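PDB 1VBK: THUMP domain-containing protein from Pyrococcus horikoshii, which is of unknown function but probably binds RNA and ATP, as ThiI-like proteins of thiamine biosynthesis and tRNA modification do. Local coordinates for residues 43-46 with 51-54; 3-8 with 153-158; 35-40 with 62-67. One frame throughout, in Å; residues are numbered along the deposited sequence.

Contact 1: residues 43-46 with 51-54; sequences EIFS and IIVK
F45 and I52 stand side by side in an antiparallel beta hairpin, strands 43-47 and 50-54 of the ThiI ferredoxin-like domain, and illustrate how a hydrogen-bonded strand pair can carry a ring laid against an aliphatic branch. In F45, CG falls between the backbone N and the carbonyl carbon (chi1 63°), which swings the ring across to the partner strand. I52 CB then lies over one ring face in a CH-pi contact, 4.0 Å from the F45 ring centroid. K54 meets the same ring at its edge, with CE near the ring plane and 4.0 Å from F45 CE2. The extended lysine chain runs alongside E43, pointing the same way, and its NZ forms a 3.1 Å salt bridge with E43 OE2, approached from above the carboxylate plane. Cutting K54 back to an alanine is likely to leave the E43 carboxylate without its charged mate and the F45 ring edge without its aliphatic neighbour. On the other face of the hairpin, where helix 19-36 packs, I51 CG1 touches S46 CB at 3.9 Å. Between the strands, I52 N donates to F45 O at 2.8 Å.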
ATOM      1  N   GLU A  43      10.864 -27.307  14.048  1.00 23.60           N
ATOM      2  CA  GLU A  43      10.103 -27.019  12.837  1.00 24.34           C
ATOM      3  C   GLU A  43       8.830 -26.241  13.121  1.00 21.84           C
ATOM      4  O   GLU A  43       8.310 -26.258  14.235  1.00 22.01           O
ATOM      5  CB  GLU A  43       9.644 -28.303  12.146  1.00 25.04           C
ATOM      6  CG  GLU A  43      10.679 -29.295  11.739  1.00 30.28           C
ATOM      7  CD  GLU A  43      10.031 -30.468  11.028  1.00 32.38           C
ATOM      8  OE1 GLU A  43       9.489 -30.259   9.920  1.00 30.60           O
ATOM      9  OE2 GLU A  43      10.046 -31.588  11.585  1.00 31.98           O
ATOM     10  N   ILE A  44       8.327 -25.588  12.081  1.00 20.79           N
ATOM     11  CA  ILE A  44       7.070 -24.846  12.129  1.00 19.30           C
ATOM     12  C   ILE A  44       6.397 -25.159  10.799  1.00 19.53           C
ATOM     13  O   ILE A  44       6.997 -24.972   9.739  1.00 18.72           O
ATOM     14  CB  ILE A  44       7.276 -23.316  12.214  1.00 19.85           C
ATOM     15  CG1 ILE A  44       7.991 -22.947  13.514  1.00 19.45           C
ATOM     16  CG2 ILE A  44       5.918 -22.605  12.135  1.00 19.84           C
ATOM     17  CD1 ILE A  44       8.414 -21.487  13.577  1.00 22.46           C
ATOM     18  N   PHE A  45       5.168 -25.664  10.845  1.00 17.95           N
ATOM     19  CA  PHE A  45       4.447 -25.973   9.619  1.00 17.12           C
ATOM     20  C   PHE A  45       2.946 -25.872   9.827  1.00 16.80           C
ATOM     21  O   PHE A  45       2.461 -25.923  10.960  1.00 15.72           O
ATOM     22  CB  PHE A  45       4.838 -27.366   9.077  1.00 17.82           C
ATOM     23  CG  PHE A  45       4.484 -28.515   9.988  1.00 21.44           C
ATOM     24  CD1 PHE A  45       3.164 -28.936  10.131  1.00 21.20           C
ATOM     25  CD2 PHE A  45       5.478 -29.201  10.678  1.00 24.04           C
ATOM     26  CE1 PHE A  45       2.842 -30.026  10.944  1.00 23.63           C
ATOM     27  CE2 PHE A  45       5.167 -30.291  11.492  1.00 25.85           C
ATOM     28  CZ  PHE A  45       3.845 -30.705  11.625  1.00 24.96           C
ATOM     29  N   SER A  46       2.222 -25.714   8.723  1.00 17.58           N
ATOM     30  CA  SER A  46       0.771 -25.591   8.743  1.00 18.76           C
ATOM     31  C   SER A  46       0.138 -26.762   8.002  1.00 23.39           C
ATOM     32  O   SER A  46       0.432 -26.988   6.824  1.00 24.85           O
ATOM     33  CB  SER A  46       0.355 -24.283   8.058  1.00 21.31           C
ATOM     34  OG  SER A  46      -1.055 -24.110   8.054  1.00 24.47           O
ATOM     35  N   ILE A  51      -1.396 -25.033  12.942  1.00 18.80           N
ATOM     36  CA  ILE A  51       0.027 -24.778  12.818  1.00 17.64           C
ATOM     37  C   ILE A  51       0.646 -25.553  13.972  1.00 17.56           C
ATOM     38  O   ILE A  51       0.163 -25.501  15.111  1.00 17.18           O
ATOM     39  CB  ILE A  51       0.371 -23.284  12.932  1.00 17.29           C
ATOM     40  CG1 ILE A  51       0.090 -22.598  11.595  1.00 17.61           C
ATOM     41  CG2 ILE A  51       1.849 -23.107  13.310  1.00 20.28           C
ATOM     42  CD1 ILE A  51       0.230 -21.081  11.630  1.00 17.16           C
ATOM     43  N   ILE A  52       1.691 -26.306  13.668  1.00 15.42           N
ATOM     44  CA  ILE A  52       2.371 -27.091  14.673  1.00 14.73           C
ATOM     45  C   ILE A  52       3.796 -26.583  14.784  1.00 17.98           C
ATOM     46  O   ILE A  52       4.485 -26.420  13.773  1.00 16.19           O
ATOM     47  CB  ILE A  52       2.421 -28.597  14.287  1.00 14.84           C
ATOM     48  CG1 ILE A  52       1.003 -29.177  14.194  1.00 14.49           C
ATOM     49  CG2 ILE A  52       3.260 -29.372  15.312  1.00 16.72           C
ATOM     50  CD1 ILE A  52       0.238 -29.220  15.516  1.00 17.29           C
ATOM     51  N   VAL A  53       4.222 -26.316  16.014  1.00 16.16           N
ATOM     52  CA  VAL A  53       5.583 -25.876  16.272  1.00 18.34           C
ATOM     53  C   VAL A  53       6.261 -27.030  17.001  1.00 18.02           C
ATOM     54  O   VAL A  53       5.914 -27.320  18.140  1.00 17.68           O
ATOM     55  CB  VAL A  53       5.630 -24.634  17.196  1.00 19.26           C
ATOM     56  CG1 VAL A  53       7.077 -24.248  17.474  1.00 19.84           C
ATOM     57  CG2 VAL A  53       4.892 -23.480  16.560  1.00 17.80           C
ATOM     58  N   LYS A  54       7.191 -27.717  16.345  1.00 19.19           N
ATOM     59  CA  LYS A  54       7.899 -28.807  17.009  1.00 21.65           C
ATOM     60  C   LYS A  54       9.014 -28.166  17.823  1.00 21.82           C
ATOM     61  O   LYS A  54       9.895 -27.508  17.260  1.00 21.27           O
ATOM     62  CB  LYS A  54       8.501 -29.787  15.994  1.00 22.56           C
ATOM     63  CG  LYS A  54       7.518 -30.779  15.391  1.00 27.43           C
ATOM     64  CD  LYS A  54       8.249 -31.714  14.429  1.00 33.29           C
ATOM     65  CE  LYS A  54       7.329 -32.766  13.841  1.00 36.06           C
ATOM     66  NZ  LYS A  54       8.016 -33.554  12.776  1.00 39.45           N
TER

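Contact 2: residues 3-8 with 153-158; sequences VVIVRY and GIEIMQ
R7 and E155 face each other with CG of each placed anti to its own carbonyl carbon (chi1 -50° in R7), and both chains then run out extended, from opposite directions, until guanidinium and carboxylate meet. The pair is a worked example of a side-on salt bridge gathered onto one oxygen. NE of R7 donates to E155 OE2 at 2.7 Å and NH2 of R7 to the same OE2 at 2.8 Å. The acceptor lies in the guanidinium plane for both, but the carboxylate is turned 59° away from that plane. With the planes so turned, NE meets the syn lone pair of OE2, whereas NH2 comes at OE2 from 39° above the carboxylate plane. The two bonds, made along one edge, should restrict rotation of the guanidinium. I5 supplies the apolar part: its CG2 lies 3.8 Å above the R7 guanidinium plane, toward the rim, and also comes within 3.9 Å of E155 OE1.

Every residue that takes part is buried, and the charges are satisfied by more than one another. E155 OE1 has a salt bridge to R50 NE, while R7 NH1 donates to the hydroxyls of S73 and S75. Two arginines around one carboxylate would be expected to keep E155 ionised.

No backbone bond joins the two strands, and the CA atoms of I5 and E155 are 9.4 Å apart. Both belong to one mixed sheet without being neighbours in it, and the bridge reaches from one strand to the other through side chains alone, tying the ThiI ferredoxin-like domain to the THUMP domain. Strand 3-8 runs antiparallel between strands 50-54 and 71-81, strand 150-157 lies between 108-115 and 160-164, and Y164 of strand 160-164 packs against both R7 and E155.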
ATOM      1  N   VAL A   3       5.521 -30.425  21.315  1.00 19.61           N
ATOM      2  CA  VAL A   3       5.024 -29.496  20.296  1.00 18.21           C
ATOM      3  C   VAL A   3       4.093 -28.450  20.899  1.00 17.48           C
ATOM      4  O   VAL A   3       3.736 -28.506  22.079  1.00 17.23           O
ATOM      5  CB  VAL A   3       4.210 -30.205  19.163  1.00 19.29           C
ATOM      6  CG1 VAL A   3       4.981 -31.394  18.587  1.00 18.89           C
ATOM      7  CG2 VAL A   3       2.855 -30.643  19.699  1.00 17.52           C
ATOM      8  N   VAL A   4       3.722 -27.483  20.071  1.00 16.65           N
ATOM      9  CA  VAL A   4       2.772 -26.455  20.460  1.00 16.63           C
ATOM     10  C   VAL A   4       1.759 -26.409  19.321  1.00 17.60           C
ATOM     11  O   VAL A   4       2.136 -26.271  18.156  1.00 17.98           O
ATOM     12  CB  VAL A   4       3.413 -25.053  20.599  1.00 16.69           C
ATOM     13  CG1 VAL A   4       2.324 -24.022  20.860  1.00 17.73           C
ATOM     14  CG2 VAL A   4       4.415 -25.035  21.755  1.00 19.00           C
ATOM     15  N   ILE A   5       0.482 -26.568  19.657  1.00 17.41           N
ATOM     16  CA  ILE A   5      -0.584 -26.507  18.665  1.00 16.30           C
ATOM     17  C   ILE A   5      -1.061 -25.061  18.619  1.00 17.30           C
ATOM     18  O   ILE A   5      -1.408 -24.480  19.649  1.00 15.70           O
ATOM     19  CB  ILE A   5      -1.794 -27.389  19.060  1.00 18.57           C
ATOM     20  CG1 ILE A   5      -1.359 -28.849  19.225  1.00 18.93           C
ATOM     21  CG2 ILE A   5      -2.887 -27.282  17.992  1.00 17.87           C
ATOM     22  CD1 ILE A   5      -2.442 -29.735  19.821  1.00 19.57           C
ATOM     23  N   VAL A   6      -1.060 -24.476  17.429  1.00 16.04           N
ATOM     24  CA  VAL A   6      -1.507 -23.104  17.258  1.00 16.46           C
ATOM     25  C   VAL A   6      -2.785 -23.138  16.425  1.00 16.61           C
ATOM     26  O   VAL A   6      -2.782 -23.635  15.299  1.00 16.90           O
ATOM     27  CB  VAL A   6      -0.441 -22.264  16.542  1.00 16.94           C
ATOM     28  CG1 VAL A   6      -0.969 -20.843  16.283  1.00 15.04           C
ATOM     29  CG2 VAL A   6       0.823 -22.217  17.396  1.00 17.34           C
ATOM     30  N   ARG A   7      -3.874 -22.628  16.994  1.00 15.99           N
ATOM     31  CA  ARG A   7      -5.164 -22.618  16.304  1.00 16.71           C
ATOM     32  C   ARG A   7      -5.521 -21.206  15.875  1.00 16.55           C
ATOM     33  O   ARG A   7      -5.247 -20.244  16.590  1.00 16.42           O
ATOM     34  CB  ARG A   7      -6.259 -23.182  17.217  1.00 17.31           C
ATOM     35  CG  ARG A   7      -5.877 -24.513  17.853  1.00 18.58           C
ATOM     36  CD  ARG A   7      -7.027 -25.145  18.639  1.00 18.97           C
ATOM     37  NE  ARG A   7      -6.569 -26.358  19.307  1.00 20.03           N
ATOM     38  CZ  ARG A   7      -5.908 -26.369  20.462  1.00 21.88           C
ATOM     39  NH1 ARG A   7      -5.638 -25.228  21.090  1.00 17.62           N
ATOM     40  NH2 ARG A   7      -5.486 -27.517  20.972  1.00 18.82           N
ATOM     41  N   TYR A   8      -6.150 -21.091  14.711  1.00 18.11           N
ATOM     42  CA  TYR A   8      -6.519 -19.788  14.172  1.00 21.59           C
ATOM     43  C   TYR A   8      -7.771 -19.875  13.316  1.00 24.12           C
ATOM     44  O   TYR A   8      -8.298 -20.961  13.063  1.00 24.65           O
ATOM     45  CB  TYR A   8      -5.359 -19.241  13.338  1.00 20.81           C
ATOM     46  CG  TYR A   8      -4.829 -20.247  12.343  1.00 20.25           C
ATOM     47  CD1 TYR A   8      -5.415 -20.388  11.083  1.00 20.44           C
ATOM     48  CD2 TYR A   8      -3.772 -21.097  12.681  1.00 19.97           C
ATOM     49  CE1 TYR A   8      -4.961 -21.350  10.181  1.00 21.36           C
ATOM     50  CE2 TYR A   8      -3.315 -22.068  11.791  1.00 19.52           C
ATOM     51  CZ  TYR A   8      -3.914 -22.188  10.544  1.00 22.95           C
ATOM     52  OH  TYR A   8      -3.480 -23.157   9.668  1.00 25.24           O
ATOM     53  N   GLY A 153      -7.398 -32.832  26.020  1.00 16.59           N
ATOM     54  CA  GLY A 153      -7.684 -32.556  24.623  1.00 15.58           C
ATOM     55  C   GLY A 153      -6.904 -33.501  23.735  1.00 16.79           C
ATOM     56  O   GLY A 153      -5.750 -33.822  24.025  1.00 15.43           O
ATOM     57  N   ILE A 154      -7.526 -33.946  22.648  1.00 15.32           N
ATOM     58  CA  ILE A 154      -6.877 -34.875  21.733  1.00 17.34           C
ATOM     59  C   ILE A 154      -7.178 -34.506  20.286  1.00 18.72           C
ATOM     60  O   ILE A 154      -8.336 -34.464  19.878  1.00 20.10           O
ATOM     61  CB  ILE A 154      -7.367 -36.327  21.975  1.00 19.31           C
ATOM     62  CG1 ILE A 154      -7.130 -36.722  23.437  1.00 19.70           C
ATOM     63  CG2 ILE A 154      -6.655 -37.291  21.024  1.00 20.27           C
ATOM     64  CD1 ILE A 154      -7.708 -38.085  23.815  1.00 17.17           C
ATOM     65  N   GLU A 155      -6.132 -34.224  19.517  1.00 17.65           N
ATOM     66  CA  GLU A 155      -6.300 -33.889  18.116  1.00 16.69           C
ATOM     67  C   GLU A 155      -5.532 -34.916  17.300  1.00 17.55           C
ATOM     68  O   GLU A 155      -4.344 -35.143  17.532  1.00 19.67           O
ATOM     69  CB  GLU A 155      -5.783 -32.470  17.840  1.00 19.21           C
ATOM     70  CG  GLU A 155      -6.649 -31.389  18.483  1.00 21.51           C
ATOM     71  CD  GLU A 155      -6.252 -29.982  18.079  1.00 23.23           C
ATOM     72  OE1 GLU A 155      -5.660 -29.815  16.993  1.00 22.46           O
ATOM     73  OE2 GLU A 155      -6.553 -29.042  18.844  1.00 24.54           O
ATOM     74  N   ILE A 156      -6.218 -35.556  16.358  1.00 17.82           N
ATOM     75  CA  ILE A 156      -5.583 -36.566  15.522  1.00 19.76           C
ATOM     76  C   ILE A 156      -5.450 -36.046  14.099  1.00 19.89           C
ATOM     77  O   ILE A 156      -6.413 -35.577  13.500  1.00 19.87           O
ATOM     78  CB  ILE A 156      -6.390 -37.876  15.528  1.00 20.15           C
ATOM     79  CG1 ILE A 156      -6.636 -38.309  16.977  1.00 19.88           C
ATOM     80  CG2 ILE A 156      -5.623 -38.967  14.775  1.00 21.56           C
ATOM     81  CD1 ILE A 156      -7.438 -39.579  17.114  1.00 22.37           C
ATOM     82  N   MET A 157      -4.244 -36.137  13.561  1.00 21.47           N
ATOM     83  CA  MET A 157      -3.986 -35.629  12.228  1.00 23.03           C
ATOM     84  C   MET A 157      -2.885 -36.430  11.554  1.00 21.26           C
ATOM     85  O   MET A 157      -1.775 -36.537  12.076  1.00 20.19           O
ATOM     86  CB  MET A 157      -3.593 -34.151  12.342  1.00 24.45           C
ATOM     87  CG  MET A 157      -3.211 -33.460  11.054  1.00 28.98           C
ATOM     88  SD  MET A 157      -3.090 -31.671  11.322  1.00 33.12           S
ATOM     89  CE  MET A 157      -1.567 -31.557  12.267  1.00 31.65           C
ATOM     90  N   GLN A 158      -3.210 -37.006  10.399  1.00 21.41           N
ATOM     91  CA  GLN A 158      -2.257 -37.796   9.630  1.00 22.26           C
ATOM     92  C   GLN A 158      -1.453 -38.802  10.450  1.00 21.52           C
ATOM     93  O   GLN A 158      -0.225 -38.758  10.463  1.00 20.89           O
ATOM     94  CB  GLN A 158      -1.294 -36.862   8.884  1.00 25.45           C
ATOM     95  CG  GLN A 158      -1.985 -35.890   7.954  1.00 29.96           C
ATOM     96  CD  GLN A 158      -1.011 -35.021   7.165  1.00 34.79           C
ATOM     97  OE1 GLN A 158      -1.419 -34.081   6.491  1.00 37.73           O
ATOM     98  NE2 GLN A 158       0.277 -35.340   7.244  1.00 35.11           N
TER

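Contact 3: residues 35-40 with 62-67; sequences VTEEVP and ANVLVR
V64 is met by two residues of 35-40, and apolar contact is the first kind of interaction here. Its CG2 and the CG2 of V39 reach toward each other tip to tip, 3.9 Å apart. E37 instead crosses the valine aslant, its CG lying 3.8 Å from both V64 CG1 and V64 CG2. Thus the aliphatic part of a glutamate packs as a hydrocarbon while its acid end turns toward R67, the bend at chi2 (-63°) directing it there.

The backbone supplies the second kind, and with it the fold. Helices 19-36 and 58-65 are the two helices of a ferredoxin-like beta-alpha-beta-beta-alpha-beta unit, and the contact lies where both come to their C-terminal ends. Helix 19-36 finishes in a Schellman motif, with E38 at positive phi as the C-prime residue, V39 N bonded to L34 O, and E38 N bonded to V35 O at 3.0 Å. This reversal brings V39 round beside V64. At the other helix, R67 N donates to V64 O, also at 3.0 Å.

Charge is the third kind. E37 OE2 and R67 NH1 make a long salt bridge of 3.9 Å, the carboxylate lying at the guanidinium edge with the two planes 78° apart. R67 bends at chi3, and V64 O sits over the centre of one guanidinium face, 4.1 Å above its plane. Stronger partners for the arginine come from further along the chain: NE donates to R229 O, and NH1 hydrogen-bonds to the hydroxyl of Y232, which also has a weak bond with E37 OE2.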
ATOM      1  N   VAL A  35      12.431 -16.634  17.521  1.00 23.07           N
ATOM      2  CA  VAL A  35      13.836 -16.300  17.311  1.00 25.72           C
ATOM      3  C   VAL A  35      14.216 -15.083  18.154  1.00 26.21           C
ATOM      4  O   VAL A  35      15.260 -15.073  18.802  1.00 26.41           O
ATOM      5  CB  VAL A  35      14.125 -16.022  15.813  1.00 25.83           C
ATOM      6  CG1 VAL A  35      15.560 -15.538  15.631  1.00 29.79           C
ATOM      7  CG2 VAL A  35      13.910 -17.296  15.006  1.00 26.82           C
ATOM      8  N   THR A  36      13.361 -14.066  18.153  1.00 25.51           N
ATOM      9  CA  THR A  36      13.614 -12.858  18.925  1.00 27.77           C
ATOM     10  C   THR A  36      13.740 -13.165  20.418  1.00 28.73           C
ATOM     11  O   THR A  36      14.610 -12.622  21.096  1.00 27.06           O
ATOM     12  CB  THR A  36      12.485 -11.819  18.718  1.00 27.74           C
ATOM     13  OG1 THR A  36      12.435 -11.441  17.338  1.00 28.06           O
ATOM     14  CG2 THR A  36      12.733 -10.583  19.561  1.00 29.01           C
ATOM     15  N   GLU A  37      12.881 -14.046  20.923  1.00 28.60           N
ATOM     16  CA  GLU A  37      12.904 -14.411  22.337  1.00 28.25           C
ATOM     17  C   GLU A  37      13.856 -15.572  22.618  1.00 26.36           C
ATOM     18  O   GLU A  37      13.923 -16.079  23.736  1.00 26.23           O
ATOM     19  CB  GLU A  37      11.495 -14.788  22.806  1.00 31.36           C
ATOM     20  CG  GLU A  37      10.457 -13.683  22.672  1.00 34.88           C
ATOM     21  CD  GLU A  37      10.778 -12.466  23.517  1.00 40.24           C
ATOM     22  OE1 GLU A  37      10.997 -12.628  24.737  1.00 42.96           O
ATOM     23  OE2 GLU A  37      10.802 -11.345  22.964  1.00 43.09           O
ATOM     24  N   GLU A  38      14.593 -15.988  21.598  1.00 25.65           N
ATOM     25  CA  GLU A  38      15.540 -17.091  21.711  1.00 26.15           C
ATOM     26  C   GLU A  38      14.922 -18.387  22.232  1.00 26.77           C
ATOM     27  O   GLU A  38      15.493 -19.058  23.096  1.00 25.44           O
ATOM     28  CB  GLU A  38      16.734 -16.698  22.591  1.00 27.21           C
ATOM     29  CG  GLU A  38      17.502 -15.493  22.072  1.00 27.85           C
ATOM     30  CD  GLU A  38      18.904 -15.381  22.649  1.00 28.86           C
ATOM     31  OE1 GLU A  38      19.118 -15.766  23.818  1.00 28.22           O
ATOM     32  OE2 GLU A  38      19.796 -14.888  21.931  1.00 31.58           O
ATOM     33  N   VAL A  39      13.749 -18.732  21.712  1.00 25.26           N
ATOM     34  CA  VAL A  39      13.091 -19.973  22.098  1.00 24.81           C
ATOM     35  C   VAL A  39      13.440 -20.994  21.019  1.00 24.28           C
ATOM     36  O   VAL A  39      13.113 -20.808  19.848  1.00 25.59           O
ATOM     37  CB  VAL A  39      11.554 -19.827  22.160  1.00 23.61           C
ATOM     38  CG1 VAL A  39      10.928 -21.157  22.554  1.00 20.97           C
ATOM     39  CG2 VAL A  39      11.167 -18.749  23.161  1.00 24.22           C
ATOM     40  N   PRO A  40      14.114 -22.085  21.401  1.00 24.78           N
ATOM     41  CA  PRO A  40      14.499 -23.126  20.444  1.00 25.80           C
ATOM     42  C   PRO A  40      13.279 -23.855  19.883  1.00 24.35           C
ATOM     43  O   PRO A  40      12.276 -24.009  20.571  1.00 23.09           O
ATOM     44  CB  PRO A  40      15.377 -24.064  21.280  1.00 28.19           C
ATOM     45  CG  PRO A  40      15.830 -23.213  22.435  1.00 29.88           C
ATOM     46  CD  PRO A  40      14.596 -22.417  22.749  1.00 27.30           C
ATOM     47  N   ALA A  62       4.829 -21.384  23.927  1.00 21.47           N
ATOM     48  CA  ALA A  62       3.425 -21.023  24.086  1.00 22.65           C
ATOM     49  C   ALA A  62       3.247 -19.654  24.741  1.00 24.69           C
ATOM     50  O   ALA A  62       2.399 -18.864  24.322  1.00 23.26           O
ATOM     51  CB  ALA A  62       2.702 -22.098  24.898  1.00 22.56           C
ATOM     52  N   ASN A  63       4.049 -19.368  25.761  1.00 25.21           N
ATOM     53  CA  ASN A  63       3.950 -18.092  26.457  1.00 27.08           C
ATOM     54  C   ASN A  63       4.333 -16.903  25.584  1.00 25.81           C
ATOM     55  O   ASN A  63       3.835 -15.800  25.789  1.00 25.68           O
ATOM     56  CB  ASN A  63       4.799 -18.114  27.730  1.00 30.13           C
ATOM     57  CG  ASN A  63       4.143 -18.904  28.849  1.00 32.70           C
ATOM     58  OD1 ASN A  63       4.745 -19.134  29.899  1.00 36.88           O
ATOM     59  ND2 ASN A  63       2.895 -19.315  28.633  1.00 31.94           N
ATOM     60  N   VAL A  64       5.219 -17.123  24.618  1.00 23.70           N
ATOM     61  CA  VAL A  64       5.625 -16.059  23.702  1.00 22.28           C
ATOM     62  C   VAL A  64       4.533 -15.878  22.647  1.00 20.92           C
ATOM     63  O   VAL A  64       4.115 -14.761  22.351  1.00 19.97           O
ATOM     64  CB  VAL A  64       6.938 -16.415  22.960  1.00 23.97           C
ATOM     65  CG1 VAL A  64       7.162 -15.456  21.797  1.00 23.42           C
ATOM     66  CG2 VAL A  64       8.119 -16.365  23.929  1.00 24.23           C
ATOM     67  N   LEU A  65       4.069 -16.994  22.092  1.00 19.80           N
ATOM     68  CA  LEU A  65       3.057 -16.969  21.047  1.00 20.47           C
ATOM     69  C   LEU A  65       1.736 -16.321  21.449  1.00 20.10           C
ATOM     70  O   LEU A  65       0.938 -15.949  20.588  1.00 19.26           O
ATOM     71  CB  LEU A  65       2.828 -18.386  20.507  1.00 17.96           C
ATOM     72  CG  LEU A  65       4.094 -18.966  19.860  1.00 20.48           C
ATOM     73  CD1 LEU A  65       3.767 -20.258  19.132  1.00 21.47           C
ATOM     74  CD2 LEU A  65       4.689 -17.951  18.882  1.00 20.29           C
ATOM     75  N   VAL A  66       1.497 -16.190  22.747  1.00 20.29           N
ATOM     76  CA  VAL A  66       0.277 -15.536  23.209  1.00 21.19           C
ATOM     77  C   VAL A  66       0.249 -14.104  22.668  1.00 20.24           C
ATOM     78  O   VAL A  66      -0.820 -13.527  22.467  1.00 21.26           O
ATOM     79  CB  VAL A  66       0.217 -15.467  24.764  1.00 21.92           C
ATOM     80  CG1 VAL A  66      -0.960 -14.607  25.203  1.00 25.46           C
ATOM     81  CG2 VAL A  66       0.074 -16.862  25.344  1.00 23.71           C
ATOM     82  N   ARG A  67       1.426 -13.535  22.423  1.00 20.28           N
ATOM     83  CA  ARG A  67       1.510 -12.157  21.933  1.00 20.95           C
ATOM     84  C   ARG A  67       1.487 -11.996  20.416  1.00 20.06           C
ATOM     85  O   ARG A  67       1.708 -10.894  19.902  1.00 21.44           O
ATOM     86  CB  ARG A  67       2.762 -11.476  22.496  1.00 20.08           C
ATOM     87  CG  ARG A  67       2.776 -11.377  24.024  1.00 23.09           C
ATOM     88  CD  ARG A  67       3.856 -10.417  24.502  1.00 20.48           C
ATOM     89  NE  ARG A  67       5.190 -10.807  24.048  1.00 23.56           N
ATOM     90  CZ  ARG A  67       5.920 -11.773  24.597  1.00 24.66           C
ATOM     91  NH1 ARG A  67       7.120 -12.056  24.108  1.00 25.81           N
ATOM     92  NH2 ARG A  67       5.463 -12.442  25.644  1.00 27.22           N
TER

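In the fold
Strand 3-8 and the hairpin of contact 1 are neighbours in one sheet, so contacts 1 and 2, with centres about 10 Å apart, are joined directly: V6 N lies 2.8 Å from I51 O, and V4 N 2.9 Å from V53 O. Contact 3, about 13 Å from contact 1 and 18 Å from contact 2 between centres, belongs to the helical layer on that sheet. L65 touches both, its CD1 lying 3.9 Å from V6 CG2 and 4.3 Å from V53 CG2. In sequence, contact 3 encloses contact 1, and contact 2 encloses both. Contacts 1 and 3 lie wholly within the ferredoxin-like unit, whereas contact 2 links its first strand to the THUMP domain.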